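Local coordinates for protein membrane-bound lytic murein transglycosylase (Agrobacterium tumefaciens, PDB 2PNW) that probably cleaves the glycan strands of bacterial cell-wall peptidoglycan, as a membrane-bound lytic transglycosylase of the MltA family, at residues A[45-50]-A[291-297]; A[275-281]-A[322-326]. All blocks are in the same frame, centred on the assembly; numbering follows the deposited sequence.

Overall arrangement
Contact 1 (45-50 with 291-297) and contact 2 (275-281 with 322-326) sit side by side, their centres about 12 Å apart, on the part of the fold that carries the 3D domain. Their segments alternate along the chain: 45-50, 275-281, 291-297, 322-326. The loop holding 291-297 joins strands 286-288 and 299-304, and both of these strands pair with strand 316-324, which runs into segment 322-326 of contact 2. Helix 28-39 touches both contacts, through Tyr45 in one and Val279 and Leu323 in the other. They also meet directly, Tyr45 OH bonding to Ala277 O and Gly297 N to Ala322 O. Early and late parts of the chain are thus tied into one unit.

Contact 1: A[45-50]-A[291-297]; sequences YRTGAL and RLIHTFG. With SO4 (sulfate ion), chain B.
Gly48, Ala49 and Leu50 hand their backbone N-H groups in turn to the loop 291-297, which joins two strands of the 3D domain, a member of the double-psi beta-barrel clan. Gly48 N reaches Thr295 OG1 at 2.9 Å in an almost straight bond (174°), while the same hydroxyl also bonds to Ile52 O, so Thr295 bridges two points of the 45-50 loop region. Ala49 N meets a lone pair of Leu292 O at 2.8 Å, and Leu50 N donates to Ile293 O at 2.9 Å, in the plane of that carbonyl. Gly48 lies so close to the opposing backbone that its CA is 3.3 Å from Ile293 O. A water bridges the segments, donating to Arg46 O and accepting from Phe296 N. Beyond the backbone, Leu50 CD1 comes to the edge of the His294 ring, whose NE2 is satisfied by Pro332 O. Phe296 lays its CB over one face of Tyr45, 3.8 Å from the ring centroid, and turns its own ring edge-on to that face, the planes at 90°; Tyr45 OH goes to Ala277 O. The Arg46 chain, extended from CG to NE, carries its guanidinium out to a sulfate, probably from the crystallisation liquor and also bonded by Lys43 NZ: Arg46 NH1 donates to sulfate O4 and Arg46 NH2 to sulfate O3, each at 2.8 Å.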
loop_
_atom_site.group_PDB
_atom_site.type_symbol
_atom_site.label_atom_id
_atom_site.label_comp_id
_atom_site.label_asym_id
_atom_site.label_seq_id
_atom_site.Cartn_x
_atom_site.Cartn_y
_atom_site.Cartn_z
ATOM N N TYR A 45 1.318 16.633 1.149
ATOM C CA TYR A 45 1.287 15.592 0.122
ATOM C C TYR A 45 1.577 16.161 -1.263
ATOM O O TYR A 45 1.195 17.298 -1.557
ATOM C CB TYR A 45 -0.081 14.934 0.060
ATOM C CG TYR A 45 -0.495 14.221 1.335
ATOM C CD1 TYR A 45 0.439 13.566 2.140
ATOM C CD2 TYR A 45 -1.837 14.151 1.688
ATOM C CE1 TYR A 45 0.029 12.892 3.328
ATOM C CE2 TYR A 45 -2.253 13.475 2.833
ATOM C CZ TYR A 45 -1.339 12.858 3.640
ATOM O OH TYR A 45 -1.821 12.206 4.769
ATOM N N ARG A 46 2.233 15.347 -2.087
ATOM C CA ARG A 46 2.460 15.647 -3.510
ATOM C C ARG A 46 1.126 15.741 -4.243
ATOM O O ARG A 46 0.232 14.910 -4.039
ATOM C CB ARG A 46 3.324 14.546 -4.135
ATOM C CG ARG A 46 4.706 14.480 -3.488
ATOM C CD ARG A 46 5.601 13.337 -4.024
ATOM N NE ARG A 46 6.915 13.411 -3.383
ATOM C CZ ARG A 46 7.180 12.958 -2.157
ATOM N NH1 ARG A 46 6.228 12.355 -1.434
ATOM N NH2 ARG A 46 8.407 13.102 -1.654
ATOM N N THR A 47 0.972 16.758 -5.085
ATOM C CA THR A 47 -0.246 16.894 -5.871
ATOM C C THR A 47 -0.169 15.861 -6.979
ATOM O O THR A 47 0.819 15.826 -7.724
ATOM C CB THR A 47 -0.310 18.293 -6.492
ATOM O OG1 THR A 47 -0.224 19.285 -5.459
ATOM C CG2 THR A 47 -1.581 18.494 -7.301
ATOM N N GLY A 48 -1.191 15.010 -7.076
ATOM C CA GLY A 48 -1.259 14.004 -8.132
ATOM C C GLY A 48 -1.446 14.670 -9.483
ATOM O O GLY A 48 -1.866 15.833 -9.558
ATOM N N ALA A 49 -1.112 13.943 -10.546
ATOM C CA ALA A 49 -1.304 14.433 -11.912
ATOM C C ALA A 49 -2.751 14.865 -12.143
ATOM O O ALA A 49 -3.002 15.797 -12.907
ATOM C CB ALA A 49 -0.905 13.378 -12.905
ATOM N N LEU A 50 -3.706 14.221 -11.465
ATOM C CA LEU A 50 -5.110 14.641 -11.587
ATOM C C LEU A 50 -5.301 16.115 -11.189
ATOM O O LEU A 50 -6.104 16.834 -11.792
ATOM C CB LEU A 50 -6.049 13.694 -10.822
ATOM C CG LEU A 50 -7.570 13.876 -10.933
ATOM C CD1 LEU A 50 -8.259 12.550 -10.720
ATOM C CD2 LEU A 50 -8.108 14.875 -9.931
ATOM N N ARG A 291 0.475 6.699 -7.045
ATOM C CA ARG A 291 1.032 7.921 -6.434
ATOM C C ARG A 291 1.334 9.015 -7.449
ATOM O O ARG A 291 1.424 10.175 -7.086
ATOM C CB ARG A 291 2.292 7.621 -5.609
ATOM C CG ARG A 291 3.440 7.034 -6.397
ATOM C CD ARG A 291 4.710 6.936 -5.529
ATOM N NE ARG A 291 5.349 8.243 -5.387
ATOM C CZ ARG A 291 6.249 8.745 -6.235
ATOM N NH1 ARG A 291 6.648 8.052 -7.294
ATOM N NH2 ARG A 291 6.764 9.946 -6.008
ATOM N N LEU A 292 1.502 8.661 -8.722
ATOM C CA LEU A 292 1.743 9.694 -9.731
ATOM C C LEU A 292 0.455 10.427 -10.096
ATOM O O LEU A 292 0.471 11.623 -10.343
ATOM C CB LEU A 292 2.406 9.107 -10.995
ATOM C CG LEU A 292 3.808 8.503 -10.826
ATOM C CD1 LEU A 292 4.288 7.950 -12.178
ATOM C CD2 LEU A 292 4.802 9.531 -10.324
ATOM N N ILE A 293 -0.654 9.704 -10.088
ATOM C CA ILE A 293 -1.913 10.218 -10.589
ATOM C C ILE A 293 -2.739 10.882 -9.482
ATOM O O ILE A 293 -3.353 11.925 -9.699
ATOM C CB ILE A 293 -2.726 9.089 -11.255
ATOM C CG1 ILE A 293 -2.027 8.613 -12.528
ATOM C CG2 ILE A 293 -4.159 9.570 -11.619
ATOM C CD1 ILE A 293 -2.627 7.394 -13.096
ATOM N N HIS A 294 -2.767 10.258 -8.306
ATOM C CA HIS A 294 -3.680 10.713 -7.248
ATOM C C HIS A 294 -3.007 11.395 -6.076
ATOM O O HIS A 294 -1.819 11.168 -5.808
ATOM C CB HIS A 294 -4.539 9.534 -6.779
ATOM C CG HIS A 294 -5.527 9.095 -7.806
ATOM N ND1 HIS A 294 -6.478 9.948 -8.327
ATOM C CD2 HIS A 294 -5.703 7.904 -8.428
ATOM C CE1 HIS A 294 -7.211 9.294 -9.210
ATOM N NE2 HIS A 294 -6.759 8.051 -9.290
ATOM N N THR A 295 -3.769 12.233 -5.373
ATOM C CA THR A 295 -3.291 12.859 -4.148
ATOM C C THR A 295 -3.815 12.053 -2.961
ATOM O O THR A 295 -4.999 11.725 -2.929
ATOM C CB THR A 295 -3.826 14.322 -4.052
ATOM O OG1 THR A 295 -3.444 15.046 -5.242
ATOM C CG2 THR A 295 -3.266 15.030 -2.809
ATOM N N PHE A 296 -2.941 11.725 -2.001
ATOM C CA PHE A 296 -3.363 11.020 -0.781
ATOM C C PHE A 296 -4.438 11.774 0.005
ATOM O O PHE A 296 -4.489 13.013 -0.015
ATOM C CB PHE A 296 -2.174 10.766 0.151
ATOM C CG PHE A 296 -1.133 9.814 -0.415
ATOM C CD1 PHE A 296 -1.504 8.688 -1.137
ATOM C CD2 PHE A 296 0.214 10.047 -0.188
ATOM C CE1 PHE A 296 -0.531 7.793 -1.654
ATOM C CE2 PHE A 296 1.202 9.155 -0.700
ATOM C CZ PHE A 296 0.818 8.037 -1.432
ATOM N N GLY A 297 -5.284 11.020 0.698
ATOM C CA GLY A 297 -6.260 11.608 1.603
ATOM C C GLY A 297 -7.629 11.834 0.990
ATOM O O GLY A 297 -8.562 12.132 1.716
HETATM S S SO4 B . 7.770 11.152 1.651
HETATM O O1 SO4 B . 8.516 10.039 2.252
HETATM O O2 SO4 B . 7.097 11.921 2.700
HETATM O O3 SO4 B . 8.699 12.028 0.931
HETATM O O4 SO4 B . 6.756 10.632 0.723
HETATM O O HOH W 1 -0.110 12.641 -2.612
#

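Contact 2: A[275-281]-A[322-326]; sequences AAAKVPL and ALDTG. With SO4 (sulfate ion), chain B.
Asp324 turns its CG anti to its own backbone N (chi1 -160°), which swings the carboxylate against Ala275 and Ala276, while Leu323, with CG lying beside its N instead (chi1 -69°), sends its CD2 methyl toward Ala277 CB and Val279 CG2. Ala275 begins a type I beta turn that ends at Lys278, closed by Lys278 N bonding to Ala275 O, and this turn packs against Leu323 and Asp324 of strand 316-324, in the 3D domain. Ala276 N donates to Asp324 OD1 at 3.1 Å, arriving from above the carboxylate plane, about 51° out of it. Ala275 CB packs on the same group, 3.3 Å from Asp324 CG. On the apolar side Val279 CG2 touches Leu323 CD2 at 3.6 Å, the two side chains crossing nearly at right angles, and those of Leu281 and Leu323 slide past each other in opposite directions, Leu281 CD2 lying 3.7 Å from Leu323 CB. Ile35 of helix 28-39 also packs on Leu323, and Phe101 touches both Leu281 and Asp324. A water lies between the segments: it donates to Val279 O and to Leu323 O, at 2.8 Å from the latter, and accepts weak bonds from Ala275 N and Ala277 N. Ala277 N also gives Leu323 O a weak direct bond. With Thr325 N bonding weakly to Asp324 OD1 as well, two backbone N-H groups, one from each segment, hold that oxygen and probably limit how far the buried carboxylate can turn.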
loop_
_atom_site.group_PDB
_atom_site.type_symbol
_atom_site.label_atom_id
_atom_site.label_comp_id
_atom_site.label_asym_id
_atom_site.label_seq_id
_atom_site.Cartn_x
_atom_site.Cartn_y
_atom_site.Cartn_z
ATOM N N ALA A 275 1.434 4.066 6.680
ATOM C CA ALA A 275 1.861 3.824 5.305
ATOM C C ALA A 275 2.208 5.131 4.590
ATOM O O ALA A 275 2.687 6.082 5.228
ATOM C CB ALA A 275 0.827 2.998 4.539
ATOM N N ALA A 276 1.998 5.179 3.278
ATOM C CA ALA A 276 2.609 6.258 2.480
ATOM C C ALA A 276 1.998 7.634 2.767
ATOM O O ALA A 276 2.662 8.655 2.593
ATOM C CB ALA A 276 2.557 5.927 0.959
ATOM N N ALA A 277 0.745 7.669 3.221
ATOM C CA ALA A 277 0.106 8.933 3.623
ATOM C C ALA A 277 0.451 9.328 5.075
ATOM O O ALA A 277 -0.059 10.321 5.602
ATOM C CB ALA A 277 -1.412 8.865 3.413
ATOM N N LYS A 278 1.343 8.553 5.699
ATOM C CA LYS A 278 1.917 8.848 7.010
ATOM C C LYS A 278 0.936 8.781 8.182
ATOM O O LYS A 278 1.229 9.295 9.264
ATOM C CB LYS A 278 2.668 10.210 7.003
ATOM C CG LYS A 278 3.627 10.383 5.838
ATOM C CD LYS A 278 4.676 9.262 5.843
ATOM C CE LYS A 278 5.987 9.685 5.183
ATOM N NZ LYS A 278 5.762 10.462 3.955
ATOM N N VAL A 279 -0.210 8.138 7.958
ATOM C CA VAL A 279 -1.240 7.919 8.990
ATOM C C VAL A 279 -1.612 6.423 9.042
ATOM O O VAL A 279 -1.350 5.683 8.072
ATOM C CB VAL A 279 -2.500 8.779 8.745
ATOM C CG1 VAL A 279 -2.168 10.302 8.760
ATOM C CG2 VAL A 279 -3.202 8.399 7.453
ATOM N N PRO A 280 -2.184 5.957 10.183
ATOM C CA PRO A 280 -2.552 4.529 10.281
ATOM C C PRO A 280 -3.614 4.155 9.265
ATOM O O PRO A 280 -4.567 4.917 9.031
ATOM C CB PRO A 280 -3.129 4.397 11.690
ATOM C CG PRO A 280 -2.604 5.630 12.447
ATOM C CD PRO A 280 -2.462 6.703 11.431
ATOM N N LEU A 281 -3.461 2.985 8.660
ATOM C CA LEU A 281 -4.497 2.467 7.770
ATOM C C LEU A 281 -5.702 1.987 8.560
ATOM O O LEU A 281 -5.596 1.673 9.741
ATOM C CB LEU A 281 -3.931 1.309 6.929
ATOM C CG LEU A 281 -2.733 1.693 6.048
ATOM C CD1 LEU A 281 -2.437 0.551 5.070
ATOM C CD2 LEU A 281 -2.935 2.996 5.298
ATOM N N ALA A 322 -7.777 7.317 0.178
ATOM C CA ALA A 322 -6.490 6.951 -0.443
ATOM C C ALA A 322 -5.373 7.185 0.559
ATOM O O ALA A 322 -4.974 8.325 0.776
ATOM C CB ALA A 322 -6.256 7.795 -1.701
ATOM N N LEU A 323 -4.886 6.120 1.195
ATOM C CA LEU A 323 -3.948 6.291 2.303
ATOM C C LEU A 323 -2.620 5.556 2.071
ATOM O O LEU A 323 -1.768 5.512 2.956
ATOM C CB LEU A 323 -4.597 5.818 3.618
ATOM C CG LEU A 323 -5.755 6.722 4.104
ATOM C CD1 LEU A 323 -6.373 6.053 5.304
ATOM C CD2 LEU A 323 -5.248 8.117 4.451
ATOM N N ASP A 324 -2.432 4.985 0.877
ATOM C CA ASP A 324 -1.181 4.265 0.618
ATOM C C ASP A 324 -0.916 4.194 -0.881
ATOM O O ASP A 324 -1.729 4.626 -1.677
ATOM C CB ASP A 324 -1.248 2.838 1.216
ATOM C CG ASP A 324 0.146 2.205 1.428
ATOM O OD1 ASP A 324 1.212 2.897 1.306
ATOM O OD2 ASP A 324 0.169 0.992 1.736
ATOM N N THR A 325 0.246 3.670 -1.252
ATOM C CA THR A 325 0.547 3.432 -2.663
ATOM C C THR A 325 1.361 2.139 -2.725
ATOM O O THR A 325 1.713 1.569 -1.686
ATOM C CB THR A 325 1.286 4.650 -3.321
ATOM O OG1 THR A 325 1.399 4.457 -4.743
ATOM C CG2 THR A 325 2.685 4.873 -2.701
ATOM N N GLY A 326 1.613 1.650 -3.933
ATOM C CA GLY A 326 2.440 0.457 -4.111
ATOM C C GLY A 326 2.955 0.454 -5.529
ATOM O O GLY A 326 2.314 1.018 -6.429
HETATM S S SO4 B . 7.770 11.152 1.651
HETATM O O1 SO4 B . 8.516 10.039 2.252
HETATM O O2 SO4 B . 7.097 11.921 2.700
HETATM O O3 SO4 B . 8.699 12.028 0.931
HETATM O O4 SO4 B . 6.756 10.632 0.723
HETATM O O HOH W 2 -0.796 6.010 5.534
#